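Long-range contacts in leucine aminopeptidase (Legionella pneumophila, PDB 5GNE), which probably removes amino acids one at a time from the N-terminal ends of peptides, as a zinc-dependent metallo-exopeptidase of family M28: residues D8-S13 and S34-P39; L26-D31 and L73-L78; A61-Q66 and S245-Q250; W280-Y285 and G307-G312. All coordinates share one frame; numbering follows the deposited sequence.

Interaction 1: D8-S13 and S34-P39; sequences DRIIVS and SFIAIP
Asp8, Phe35 and Ser34 bury the most surface where strand 8-13 runs antiparallel to strand 34-38. At one end Asp8 forms a hydrogen-bonded pair with Ile38: Ile38 N reaches Asp8 O at 2.9 Å, while Asp8 N donates back to Ile38 O. The Asp8 carboxylate turns to Lys167 in a salt bridge, as befits an acid at a strand end. Phe35 shares its face with Arg9, Ile11 and Ala37. With CG anti to its amide nitrogen (chi1 177°), its ring swings over the neighbouring strand, bringing CD1 to 3.7 Å from Ile11 CG1 and CE1 to 3.8 Å from Arg9 CB. The Arg9 guanidinium continues past the ring to Thr68 and Asn70. Ser34 closes the other end, its N donating to Val12 O at 2.8 Å; its small side chain packs against Tyr17 of helix 14-20, and its hydroxyl bonds with Asn14 and Gln29. Between the ends, Ile10 CG1 touches Ile36 CG1 at 3.7 Å, branched side chains suited to a strand. Six main-chain bonds thus satisfy buried peptide groups; hydrocarbon from Ile10, Ile36 and Ile38 packs on one face, from Ile11 and Phe35 on the other, and charged groups find partners at the margins.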
loop_
_atom_site.group_PDB
_atom_site.type_symbol
_atom_site.label_atom_id
_atom_site.label_comp_id
_atom_site.label_asym_id
_atom_site.label_seq_id
_atom_site.Cartn_x
_atom_site.Cartn_y
_atom_site.Cartn_z
ATOM N N ASP A 8 8.435 -15.984 -14.331
ATOM C CA ASP A 8 8.245 -14.628 -13.895
ATOM C C ASP A 8 9.427 -13.807 -14.337
ATOM O O ASP A 8 10.564 -14.282 -14.364
ATOM C CB ASP A 8 8.094 -14.559 -12.379
ATOM C CG ASP A 8 6.899 -15.338 -11.886
ATOM O OD1 ASP A 8 5.785 -14.791 -11.957
ATOM O OD2 ASP A 8 7.065 -16.501 -11.452
ATOM N N ARG A 9 9.144 -12.573 -14.713
ATOM C CA ARG A 9 10.210 -11.648 -14.987
ATOM C C ARG A 9 10.212 -10.599 -13.898
ATOM O O ARG A 9 9.238 -9.862 -13.709
ATOM C CB ARG A 9 10.060 -11.035 -16.380
ATOM C CG ARG A 9 10.205 -12.091 -17.474
ATOM C CD ARG A 9 10.190 -11.475 -18.877
ATOM N NE ARG A 9 8.848 -11.114 -19.298
ATOM C CZ ARG A 9 8.577 -10.626 -20.494
ATOM N NH1 ARG A 9 9.574 -10.426 -21.350
ATOM N NH2 ARG A 9 7.329 -10.328 -20.830
ATOM N N ILE A 10 11.319 -10.543 -13.164
ATOM C CA ILE A 10 11.388 -9.697 -11.971
ATOM C C ILE A 10 12.687 -8.936 -11.953
ATOM O O ILE A 10 13.665 -9.330 -12.596
ATOM C CB ILE A 10 11.281 -10.500 -10.665
ATOM C CG1 ILE A 10 12.485 -11.425 -10.484
ATOM C CG2 ILE A 10 10.038 -11.358 -10.642
ATOM C CD1 ILE A 10 12.399 -12.200 -9.183
ATOM N N ILE A 11 12.682 -7.831 -11.213
ATOM C CA ILE A 11 13.883 -7.036 -11.024
ATOM C C ILE A 11 14.338 -7.198 -9.581
ATOM O O ILE A 11 13.547 -7.062 -8.654
ATOM C CB ILE A 11 13.632 -5.563 -11.370
ATOM C CG1 ILE A 11 13.390 -5.448 -12.882
ATOM C CG2 ILE A 11 14.811 -4.683 -10.948
ATOM C CD1 ILE A 11 12.881 -4.098 -13.279
ATOM N N VAL A 12 15.596 -7.574 -9.403
ATOM C CA VAL A 12 16.192 -7.763 -8.080
ATOM C C VAL A 12 17.519 -7.037 -7.920
ATOM O O VAL A 12 18.207 -6.773 -8.882
ATOM C CB VAL A 12 16.423 -9.236 -7.801
ATOM C CG1 VAL A 12 15.076 -9.964 -7.779
ATOM C CG2 VAL A 12 17.344 -9.806 -8.876
ATOM N N SER A 13 17.894 -6.735 -6.681
ATOM C CA SER A 13 19.248 -6.218 -6.401
ATOM C C SER A 13 20.277 -7.247 -6.847
ATOM O O SER A 13 20.013 -8.458 -6.849
ATOM C CB SER A 13 19.447 -5.949 -4.933
ATOM O OG SER A 13 19.524 -7.204 -4.279
ATOM N N SER A 34 19.524 -6.488 -11.375
ATOM C CA SER A 34 19.353 -7.460 -12.449
ATOM C C SER A 34 17.893 -7.657 -12.843
ATOM O O SER A 34 17.010 -7.715 -11.980
ATOM C CB SER A 34 19.947 -8.808 -12.038
ATOM O OG SER A 34 21.338 -8.650 -11.757
ATOM N N PHE A 35 17.656 -7.757 -14.147
ATOM C CA PHE A 35 16.344 -8.061 -14.691
ATOM C C PHE A 35 16.369 -9.511 -15.133
ATOM O O PHE A 35 17.143 -9.875 -16.022
ATOM C CB PHE A 35 16.004 -7.126 -15.859
ATOM C CG PHE A 35 14.687 -7.431 -16.536
ATOM C CD1 PHE A 35 13.571 -7.769 -15.789
ATOM C CD2 PHE A 35 14.557 -7.325 -17.918
ATOM C CE1 PHE A 35 12.351 -8.023 -16.401
ATOM C CE2 PHE A 35 13.331 -7.599 -18.561
ATOM C CZ PHE A 35 12.232 -7.942 -17.806
ATOM N N ILE A 36 15.582 -10.360 -14.486
ATOM C CA ILE A 36 15.722 -11.794 -14.704
ATOM C C ILE A 36 14.420 -12.525 -14.962
ATOM O O ILE A 36 13.328 -12.049 -14.659
ATOM C CB ILE A 36 16.402 -12.490 -13.501
ATOM C CG1 ILE A 36 15.558 -12.331 -12.239
ATOM C CG2 ILE A 36 17.807 -11.948 -13.276
ATOM C CD1 ILE A 36 16.082 -13.176 -11.027
ATOM N N ALA A 37 14.562 -13.708 -15.536
ATOM C CA ALA A 37 13.445 -14.615 -15.673
ATOM C C ALA A 37 13.718 -15.824 -14.796
ATOM O O ALA A 37 14.787 -16.434 -14.866
ATOM C CB ALA A 37 13.253 -15.021 -17.132
ATOM N N ILE A 38 12.747 -16.158 -13.960
ATOM C CA ILE A 38 12.926 -17.212 -12.986
ATOM C C ILE A 38 11.539 -17.742 -12.644
ATOM O O ILE A 38 10.596 -16.977 -12.447
ATOM C CB ILE A 38 13.687 -16.713 -11.707
ATOM C CG1 ILE A 38 14.144 -17.901 -10.846
ATOM C CG2 ILE A 38 12.854 -15.723 -10.873
ATOM C CD1 ILE A 38 14.866 -17.484 -9.590
ATOM N N PRO A 39 11.392 -19.066 -12.631
ATOM C CA PRO A 39 10.074 -19.576 -12.283
ATOM C C PRO A 39 9.996 -19.674 -10.773
ATOM O O PRO A 39 10.632 -20.535 -10.166
ATOM C CB PRO A 39 10.027 -20.934 -12.986
ATOM C CG PRO A 39 11.489 -21.316 -13.205
ATOM C CD PRO A 39 12.362 -20.154 -12.819
#

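Interaction 2: L26-D31 and L73-L78; sequences LIAQSD and LDSKKL
Ile27 carries CG1 beside its backbone N (chi1 -61°), which sets the other branch, CG2, anti to that nitrogen and against Ser75. CG2 comes to 3.1 Å from Ser75 OG, a close approach of a methyl to a hydroxyl rather than a polar bond. Lys76 is nearly extended until its last torsion, where a bend (chi4 -48°) brings the ammonium to the strand: NZ lies 4.0 Å from Ala28 CB and 3.6 Å from Gln29 O, too far from that oxygen to count as a hydrogen bond. Between these two approaches, Ala28 CB meets Ser75 CB at 3.7 Å. Both residues are small, which lets the first turn of the helix come close to the strand, with their CA atoms 5.9 Å apart. Asp74 stands at the N-cap of the helix, its OD1 accepting from Lys77 N at 3.3 Å from above the carboxylate plane, a role that suits a short acidic side chain. The amide of Gln29 is directed elsewhere, to the hydroxyl of Ser34. Ile27 and Ala28 together face Phe35 in a classic beta bulge on strand 25-29, one of the two outer strands of the four-stranded antiparallel sheet. Helix 75-81 packs over the sheet face that bears Phe35 and Ile11, Ser75 at its start meeting the bulge and Leu78 touching Phe35, while Leu73, just ahead of the helix, packs on Arg9 of strand 8-13.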
loop_
_atom_site.group_PDB
_atom_site.type_symbol
_atom_site.label_atom_id
_atom_site.label_comp_id
_atom_site.label_asym_id
_atom_site.label_seq_id
_atom_site.Cartn_x
_atom_site.Cartn_y
_atom_site.Cartn_z
ATOM N N LEU A 26 19.499 -14.401 -16.866
ATOM C CA LEU A 26 19.773 -12.984 -16.814
ATOM C C LEU A 26 19.388 -12.270 -18.093
ATOM O O LEU A 26 19.983 -12.526 -19.139
ATOM C CB LEU A 26 21.252 -12.766 -16.525
ATOM C CG LEU A 26 21.638 -11.310 -16.315
ATOM C CD1 LEU A 26 20.912 -10.767 -15.082
ATOM C CD2 LEU A 26 23.131 -11.232 -16.142
ATOM N N ILE A 27 18.450 -11.336 -18.027
ATOM C CA ILE A 27 18.057 -10.630 -19.242
ATOM C C ILE A 27 18.865 -9.339 -19.439
ATOM O O ILE A 27 19.390 -9.092 -20.502
ATOM C CB ILE A 27 16.551 -10.281 -19.232
ATOM C CG1 ILE A 27 15.697 -11.544 -19.159
ATOM C CG2 ILE A 27 16.191 -9.462 -20.466
ATOM C CD1 ILE A 27 14.257 -11.285 -18.657
ATOM N N ALA A 28 18.941 -8.515 -18.401
ATOM C CA ALA A 28 19.714 -7.279 -18.416
ATOM C C ALA A 28 20.265 -7.071 -17.019
ATOM O O ALA A 28 19.723 -7.595 -16.054
ATOM C CB ALA A 28 18.864 -6.097 -18.841
ATOM N N GLN A 29 21.364 -6.336 -16.917
ATOM C CA GLN A 29 22.018 -6.081 -15.646
ATOM C C GLN A 29 22.656 -4.718 -15.593
ATOM O O GLN A 29 23.133 -4.243 -16.595
ATOM C CB GLN A 29 23.079 -7.139 -15.370
ATOM C CG GLN A 29 23.442 -7.276 -13.888
ATOM C CD GLN A 29 24.321 -8.472 -13.635
ATOM O OE1 GLN A 29 25.409 -8.578 -14.199
ATOM N NE2 GLN A 29 23.850 -9.392 -12.790
ATOM N N SER A 30 22.635 -4.086 -14.417
ATOM C CA SER A 30 23.328 -2.813 -14.173
ATOM C C SER A 30 24.346 -3.006 -13.048
ATOM O O SER A 30 24.516 -4.103 -12.552
ATOM C CB SER A 30 22.337 -1.708 -13.800
ATOM O OG SER A 30 21.816 -1.898 -12.472
ATOM N N ASP A 31 25.037 -1.956 -12.633
ATOM C CA ASP A 31 25.977 -2.103 -11.526
ATOM C C ASP A 31 25.261 -2.561 -10.228
ATOM O O ASP A 31 25.895 -3.182 -9.380
ATOM C CB ASP A 31 26.807 -0.828 -11.319
ATOM C CG ASP A 31 25.975 0.392 -11.000
ATOM O OD1 ASP A 31 24.786 0.428 -11.364
ATOM O OD2 ASP A 31 26.541 1.346 -10.421
ATOM N N LEU A 73 11.722 -5.867 -26.156
ATOM C CA LEU A 73 11.864 -4.979 -25.013
ATOM C C LEU A 73 13.195 -4.259 -25.046
ATOM O O LEU A 73 14.219 -4.841 -25.364
ATOM C CB LEU A 73 11.761 -5.742 -23.672
ATOM C CG LEU A 73 10.399 -6.372 -23.372
ATOM C CD1 LEU A 73 10.429 -7.132 -22.056
ATOM C CD2 LEU A 73 9.308 -5.324 -23.346
ATOM N N ASP A 74 13.175 -2.980 -24.701
ATOM C CA ASP A 74 14.412 -2.294 -24.387
ATOM C C ASP A 74 14.717 -2.601 -22.900
ATOM O O ASP A 74 14.393 -1.829 -22.000
ATOM C CB ASP A 74 14.284 -0.804 -24.673
ATOM C CG ASP A 74 15.587 -0.047 -24.460
ATOM O OD1 ASP A 74 16.562 -0.618 -23.915
ATOM O OD2 ASP A 74 15.629 1.132 -24.869
ATOM N N SER A 75 15.294 -3.773 -22.663
ATOM C CA SER A 75 15.541 -4.254 -21.318
ATOM C C SER A 75 16.349 -3.307 -20.450
ATOM O O SER A 75 16.080 -3.197 -19.246
ATOM C CB SER A 75 16.248 -5.591 -21.354
ATOM O OG SER A 75 15.293 -6.611 -21.437
ATOM N N LYS A 76 17.343 -2.642 -21.030
ATOM C CA LYS A 76 18.176 -1.779 -20.222
ATOM C C LYS A 76 17.428 -0.524 -19.809
ATOM O O LYS A 76 17.594 -0.043 -18.691
ATOM C CB LYS A 76 19.469 -1.424 -20.949
ATOM C CG LYS A 76 20.283 -2.654 -21.273
ATOM C CD LYS A 76 21.727 -2.338 -21.579
ATOM C CE LYS A 76 22.536 -3.613 -21.422
ATOM N NZ LYS A 76 22.195 -4.300 -20.118
ATOM N N LYS A 77 16.592 0.008 -20.692
ATOM C CA LYS A 77 15.859 1.207 -20.328
ATOM C C LYS A 77 14.823 0.851 -19.257
ATOM O O LYS A 77 14.597 1.612 -18.300
ATOM C CB LYS A 77 15.195 1.851 -21.536
ATOM C CG LYS A 77 14.759 3.292 -21.224
ATOM C CD LYS A 77 14.028 3.903 -22.395
ATOM C CE LYS A 77 14.960 4.372 -23.484
ATOM N NZ LYS A 77 14.183 5.127 -24.499
ATOM N N LEU A 78 14.227 -0.325 -19.399
ATOM C CA LEU A 78 13.282 -0.816 -18.409
ATOM C C LEU A 78 13.971 -0.939 -17.050
ATOM O O LEU A 78 13.484 -0.447 -16.026
ATOM C CB LEU A 78 12.715 -2.164 -18.841
ATOM C CG LEU A 78 11.772 -2.800 -17.817
ATOM C CD1 LEU A 78 10.349 -2.283 -17.975
ATOM C CD2 LEU A 78 11.788 -4.314 -17.970
#

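Interaction 3: A61-Q66 and S245-Q250; sequences AEPYIQ and SGYVVQ
Pro63 presses its ring onto helix 243-254 at Gly246 and Tyr247. Its CB lies 3.5 Å from Gly246 C, an approach allowed because glycine puts no side chain between the two backbones, whose CA atoms are 5.2 Å apart. Pro63 CG stands over the centre of the Tyr247 ring, 4.1 Å from the centroid and only 3° off the ring normal, a CH-pi contact to which the rigid pyrrolidine is well suited. One turn along, Gln250 folds at chi2 (-60°), which brings CG to 3.1 Å from Pro63 O. Its amide carries on beside the Tyr64 ring, NE2 being 4.2 Å from Tyr64 CD1, and that nitrogen is hydrogen-bonded to Glu324. The Glu62 carboxylate approaches the hydroxyl end of Tyr247 near the ring plane, but the modelled separation is too short to interpret; its other oxygen pairs with Lys167 in a salt bridge. Farther out, the Tyr64 hydroxyl bonds with Asn320 and Asn323, and Ser245 with Asp317 and Asn320. The short helix 62-65 is thus packed against a helix of the M28 catalytic fold. Behind the latter, Val248 reaches strands 170-177 and 230-235 of the large mixed sheet, while Val249 touches helix 318-323.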
loop_
_atom_site.group_PDB
_atom_site.type_symbol
_atom_site.label_atom_id
_atom_site.label_comp_id
_atom_site.label_asym_id
_atom_site.label_seq_id
_atom_site.Cartn_x
_atom_site.Cartn_y
_atom_site.Cartn_z
ATOM N N ALA A 61 7.943 -7.450 -12.815
ATOM C CA ALA A 61 7.882 -6.533 -13.956
ATOM C C ALA A 61 6.631 -6.702 -14.794
ATOM O O ALA A 61 6.308 -5.813 -15.585
ATOM C CB ALA A 61 9.072 -6.706 -14.831
ATOM N N GLU A 62 5.937 -7.826 -14.637
ATOM C CA GLU A 62 4.798 -8.114 -15.507
ATOM C C GLU A 62 3.803 -6.964 -15.713
ATOM O O GLU A 62 3.351 -6.756 -16.825
ATOM C CB GLU A 62 4.053 -9.358 -15.024
ATOM C CG GLU A 62 3.087 -9.869 -16.074
ATOM C CD GLU A 62 2.398 -11.164 -15.675
ATOM O OE1 GLU A 62 1.248 -11.127 -15.180
ATOM O OE2 GLU A 62 3.005 -12.230 -15.899
ATOM N N PRO A 63 3.450 -6.215 -14.655
ATOM C CA PRO A 63 2.497 -5.144 -14.968
ATOM C C PRO A 63 3.074 -4.096 -15.914
ATOM O O PRO A 63 2.305 -3.404 -16.539
ATOM C CB PRO A 63 2.217 -4.513 -13.598
ATOM C CG PRO A 63 2.488 -5.615 -12.623
ATOM C CD PRO A 63 3.662 -6.346 -13.199
ATOM N N TYR A 64 4.392 -3.975 -16.017
ATOM C CA TYR A 64 4.968 -2.977 -16.908
ATOM C C TYR A 64 5.140 -3.478 -18.351
ATOM O O TYR A 64 5.133 -2.681 -19.298
ATOM C CB TYR A 64 6.329 -2.483 -16.368
ATOM C CG TYR A 64 6.265 -1.836 -14.984
ATOM C CD1 TYR A 64 6.087 -0.471 -14.849
ATOM C CD2 TYR A 64 6.358 -2.601 -13.819
ATOM C CE1 TYR A 64 6.041 0.114 -13.616
ATOM C CE2 TYR A 64 6.310 -2.018 -12.562
ATOM C CZ TYR A 64 6.150 -0.657 -12.471
ATOM O OH TYR A 64 6.084 -0.054 -11.232
ATOM N N ILE A 65 5.274 -4.786 -18.534
ATOM C CA ILE A 65 5.611 -5.326 -19.846
ATOM C C ILE A 65 4.640 -6.390 -20.368
ATOM O O ILE A 65 4.705 -6.760 -21.547
ATOM C CB ILE A 65 7.027 -5.915 -19.838
ATOM C CG1 ILE A 65 7.159 -7.044 -18.818
ATOM C CG2 ILE A 65 8.029 -4.846 -19.536
ATOM C CD1 ILE A 65 8.545 -7.641 -18.826
ATOM N N GLN A 66 3.747 -6.864 -19.500
ATOM C CA GLN A 66 2.620 -7.729 -19.897
ATOM C C GLN A 66 2.898 -8.771 -20.957
ATOM O O GLN A 66 2.258 -8.644 -22.005
ATOM C CB GLN A 66 1.445 -6.920 -20.493
ATOM C CG GLN A 66 0.881 -5.752 -19.715
ATOM C CD GLN A 66 1.442 -4.410 -20.191
ATOM O OE1 GLN A 66 2.478 -4.349 -20.856
ATOM N NE2 GLN A 66 0.761 -3.329 -19.832
ATOM N N SER A 245 -0.606 -3.942 -6.873
ATOM C CA SER A 245 -0.611 -2.506 -7.144
ATOM C C SER A 245 -0.026 -2.181 -8.527
ATOM O O SER A 245 -0.360 -1.155 -9.114
ATOM C CB SER A 245 0.174 -1.727 -6.079
ATOM O OG SER A 245 1.437 -2.306 -5.835
ATOM N N GLY A 246 0.883 -3.021 -9.010
ATOM C CA GLY A 246 1.343 -2.941 -10.387
ATOM C C GLY A 246 0.158 -2.862 -11.333
ATOM O O GLY A 246 -0.043 -1.879 -12.052
ATOM N N TYR A 247 -0.657 -3.907 -11.309
ATOM C CA TYR A 247 -1.867 -3.930 -12.122
ATOM C C TYR A 247 -2.799 -2.758 -11.849
ATOM O O TYR A 247 -3.329 -2.174 -12.788
ATOM C CB TYR A 247 -2.595 -5.256 -11.924
ATOM C CG TYR A 247 -1.859 -6.372 -12.614
ATOM C CD1 TYR A 247 -1.636 -6.315 -13.993
ATOM C CD2 TYR A 247 -1.381 -7.469 -11.915
ATOM C CE1 TYR A 247 -0.968 -7.327 -14.652
ATOM C CE2 TYR A 247 -0.713 -8.484 -12.567
ATOM C CZ TYR A 247 -0.509 -8.405 -13.938
ATOM O OH TYR A 247 0.152 -9.405 -14.600
ATOM N N VAL A 248 -2.989 -2.408 -10.577
ATOM C CA VAL A 248 -3.862 -1.282 -10.264
ATOM C C VAL A 248 -3.350 0.033 -10.895
ATOM O O VAL A 248 -4.139 0.815 -11.444
ATOM C CB VAL A 248 -4.049 -1.110 -8.751
ATOM C CG1 VAL A 248 -4.815 0.162 -8.461
ATOM C CG2 VAL A 248 -4.795 -2.303 -8.180
ATOM N N VAL A 249 -2.057 0.306 -10.785
ATOM C CA VAL A 249 -1.523 1.539 -11.351
ATOM C C VAL A 249 -1.680 1.553 -12.876
ATOM O O VAL A 249 -2.073 2.569 -13.478
ATOM C CB VAL A 249 -0.041 1.749 -10.976
ATOM C CG1 VAL A 249 0.462 2.996 -11.634
ATOM C CG2 VAL A 249 0.071 1.904 -9.465
ATOM N N GLN A 250 -1.415 0.410 -13.491
ATOM C CA GLN A 250 -1.641 0.254 -14.917
ATOM C C GLN A 250 -3.127 0.505 -15.252
ATOM O O GLN A 250 -3.434 1.148 -16.265
ATOM C CB GLN A 250 -1.185 -1.135 -15.383
ATOM C CG GLN A 250 0.324 -1.326 -15.244
ATOM C CD GLN A 250 1.136 -0.311 -16.054
ATOM O OE1 GLN A 250 0.950 -0.173 -17.267
ATOM N NE2 GLN A 250 2.044 0.398 -15.384
#

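Interaction 4: W280-Y285 and G307-G312; sequences WLLKDY and GYTKCG
Gly307 begins the pairing by lying beside Trp280, whose indole CD1 lies against the backbone of Gly307 and Tyr308; with no side chain on Gly307, the CA atoms of Gly307 and Trp280 come within 4.2 Å. Gly307 O accepts from Leu281 N at 2.8 Å. Tyr308 projects to the same face as Leu281, the two side chains lying alongside one another with Tyr308 CE2 3.9 Å from Leu281 CB. The aliphatic chain of Lys283 crosses the Tyr308 side chain at about a right angle, Lys283 CE against Tyr308 CB, a use of the lysine stem that leaves its charged end at the surface. Thr309 donates its backbone N to Leu281 O at 3.0 Å and accepts from Lys283 N. Its CG2, set between its own N and carbonyl carbon, packs against Trp280 CB and Leu282 CD1 at 3.9 Å each, while OG1 bonds with Leu336 N. At Lys310 the strand has ended, and the methylene CD passes 3.2 Å from Asp284 OD2; the Lys310 ammonium is not in contact with the Asp284 carboxylate, so any attraction is probably only long-range. Cys311 N makes a weak bond to the same carboxylate oxygen, and its CB rests 3.6 Å from Leu282 CD2 before SG joins Cys315 in a disulfide. Strands 279-282 and 306-309, linked through helix 288-302, make a parallel beta-alpha-beta unit at one edge of the mixed sheet of this M28 fold, and the side chain of Cys311 lies about 9 Å from a bound zinc ion.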
loop_
_atom_site.group_PDB
_atom_site.type_symbol
_atom_site.label_atom_id
_atom_site.label_comp_id
_atom_site.label_asym_id
_atom_site.label_seq_id
_atom_site.Cartn_x
_atom_site.Cartn_y
_atom_site.Cartn_z
ATOM N N TRP A 280 6.643 7.659 11.631
ATOM C CA TRP A 280 7.790 7.829 10.743
ATOM C C TRP A 280 7.360 7.961 9.279
ATOM O O TRP A 280 6.537 7.191 8.788
ATOM C CB TRP A 280 8.755 6.642 10.906
ATOM C CG TRP A 280 9.543 6.675 12.188
ATOM C CD1 TRP A 280 10.721 7.306 12.398
ATOM C CD2 TRP A 280 9.165 6.091 13.449
ATOM N NE1 TRP A 280 11.128 7.128 13.705
ATOM C CE2 TRP A 280 10.181 6.400 14.370
ATOM C CE3 TRP A 280 8.068 5.341 13.880
ATOM C CZ2 TRP A 280 10.144 5.966 15.701
ATOM C CZ3 TRP A 280 8.027 4.918 15.208
ATOM C CH2 TRP A 280 9.059 5.231 16.098
ATOM N N LEU A 281 7.943 8.938 8.593
ATOM C CA LEU A 281 7.712 9.144 7.174
ATOM C C LEU A 281 8.891 8.599 6.408
ATOM O O LEU A 281 10.034 8.720 6.870
ATOM C CB LEU A 281 7.539 10.630 6.863
ATOM C CG LEU A 281 6.376 11.313 7.584
ATOM C CD1 LEU A 281 6.308 12.783 7.221
ATOM C CD2 LEU A 281 5.060 10.611 7.255
ATOM N N LEU A 282 8.630 8.047 5.223
ATOM C CA LEU A 282 9.694 7.463 4.417
ATOM C C LEU A 282 10.263 8.530 3.538
ATOM O O LEU A 282 9.523 9.394 3.088
ATOM C CB LEU A 282 9.176 6.314 3.575
ATOM C CG LEU A 282 9.243 4.988 4.326
ATOM C CD1 LEU A 282 8.041 4.787 5.244
ATOM C CD2 LEU A 282 9.406 3.845 3.353
ATOM N N LYS A 283 11.577 8.529 3.328
ATOM C CA LYS A 283 12.123 9.587 2.490
ATOM C C LYS A 283 12.610 9.140 1.109
ATOM O O LYS A 283 12.958 9.988 0.291
ATOM C CB LYS A 283 13.254 10.344 3.192
ATOM C CG LYS A 283 13.852 9.745 4.438
ATOM C CD LYS A 283 14.947 10.707 4.927
ATOM C CE LYS A 283 15.580 10.301 6.244
ATOM N NZ LYS A 283 16.838 11.074 6.490
ATOM N N ASP A 284 12.669 7.843 0.834
ATOM C CA ASP A 284 12.987 7.446 -0.537
ATOM C C ASP A 284 11.760 6.905 -1.295
ATOM O O ASP A 284 10.844 6.319 -0.722
ATOM C CB ASP A 284 14.179 6.464 -0.566
ATOM C CG ASP A 284 14.065 5.346 0.450
ATOM O OD1 ASP A 284 13.049 4.629 0.443
ATOM O OD2 ASP A 284 15.019 5.183 1.255
ATOM N N TYR A 285 11.763 7.119 -2.601
ATOM C CA TYR A 285 10.719 6.598 -3.452
ATOM C C TYR A 285 9.348 7.180 -3.111
ATOM O O TYR A 285 8.327 6.544 -3.328
ATOM C CB TYR A 285 10.696 5.068 -3.391
ATOM C CG TYR A 285 11.518 4.444 -4.490
ATOM C CD1 TYR A 285 10.947 4.175 -5.735
ATOM C CD2 TYR A 285 12.854 4.144 -4.305
ATOM C CE1 TYR A 285 11.687 3.615 -6.760
ATOM C CE2 TYR A 285 13.604 3.588 -5.323
ATOM C CZ TYR A 285 13.014 3.327 -6.546
ATOM O OH TYR A 285 13.754 2.772 -7.561
ATOM N N GLY A 307 8.979 11.401 12.854
ATOM C CA GLY A 307 10.246 10.785 12.487
ATOM C C GLY A 307 10.432 10.489 11.001
ATOM O O GLY A 307 9.515 10.655 10.190
ATOM N N TYR A 308 11.639 10.073 10.634
ATOM C CA TYR A 308 11.950 9.702 9.259
ATOM C C TYR A 308 12.705 8.373 9.215
ATOM O O TYR A 308 13.457 8.033 10.123
ATOM C CB TYR A 308 12.745 10.807 8.558
ATOM C CG TYR A 308 11.909 12.048 8.331
ATOM C CD1 TYR A 308 11.914 13.092 9.252
ATOM C CD2 TYR A 308 11.101 12.171 7.205
ATOM C CE1 TYR A 308 11.134 14.224 9.057
ATOM C CE2 TYR A 308 10.322 13.296 7.000
ATOM C CZ TYR A 308 10.336 14.321 7.925
ATOM O OH TYR A 308 9.558 15.440 7.713
ATOM N N THR A 309 12.462 7.610 8.160
ATOM C CA THR A 309 13.096 6.311 7.963
ATOM C C THR A 309 13.375 6.043 6.476
ATOM O O THR A 309 12.891 6.772 5.595
ATOM C CB THR A 309 12.232 5.189 8.597
ATOM O OG1 THR A 309 12.888 3.927 8.453
ATOM C CG2 THR A 309 10.854 5.118 7.968
ATOM N N LYS A 310 14.204 5.044 6.202
ATOM C CA LYS A 310 14.507 4.641 4.830
ATOM C C LYS A 310 14.087 3.189 4.617
ATOM O O LYS A 310 13.834 2.466 5.582
ATOM C CB LYS A 310 15.994 4.828 4.499
ATOM C CG LYS A 310 16.451 6.277 4.263
ATOM C CD LYS A 310 17.368 6.363 3.020
ATOM C CE LYS A 310 18.056 7.725 2.849
ATOM N NZ LYS A 310 19.000 7.725 1.684
ATOM N N CYS A 311 13.906 2.806 3.354
ATOM C CA CYS A 311 13.445 1.463 2.991
ATOM C C CYS A 311 14.351 0.816 1.953
ATOM O O CYS A 311 15.076 1.497 1.241
ATOM C CB CYS A 311 11.996 1.496 2.455
ATOM S SG CYS A 311 11.238 -0.137 2.464
ATOM N N GLY A 312 14.300 -0.507 1.875
ATOM C CA GLY A 312 14.929 -1.239 0.790
ATOM C C GLY A 312 14.241 -1.009 -0.558
ATOM O O GLY A 312 13.249 -0.279 -0.665
#

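Interactions 1, 2 and 3 cluster on one side of the chain's centre. Interactions 1 and 2 share the four-stranded antiparallel sheet and have centres about 10 Å apart; their segments alternate along the chain, as do those of interactions 2 and 3, whereas interaction 1 closes before interaction 3 opens. Ile65 of interaction 3 touches Arg9 and Phe35 of interaction 1 and Leu73 and Leu78 of interaction 2, so the three form one packed region. Interaction 3 ties this N-terminal part to a helix of the M28 fold. Interaction 4 opens after all the others have closed and stands about 24 to 27 Å from them between centres, at the far edge of the mixed sheet that underlies the zinc site.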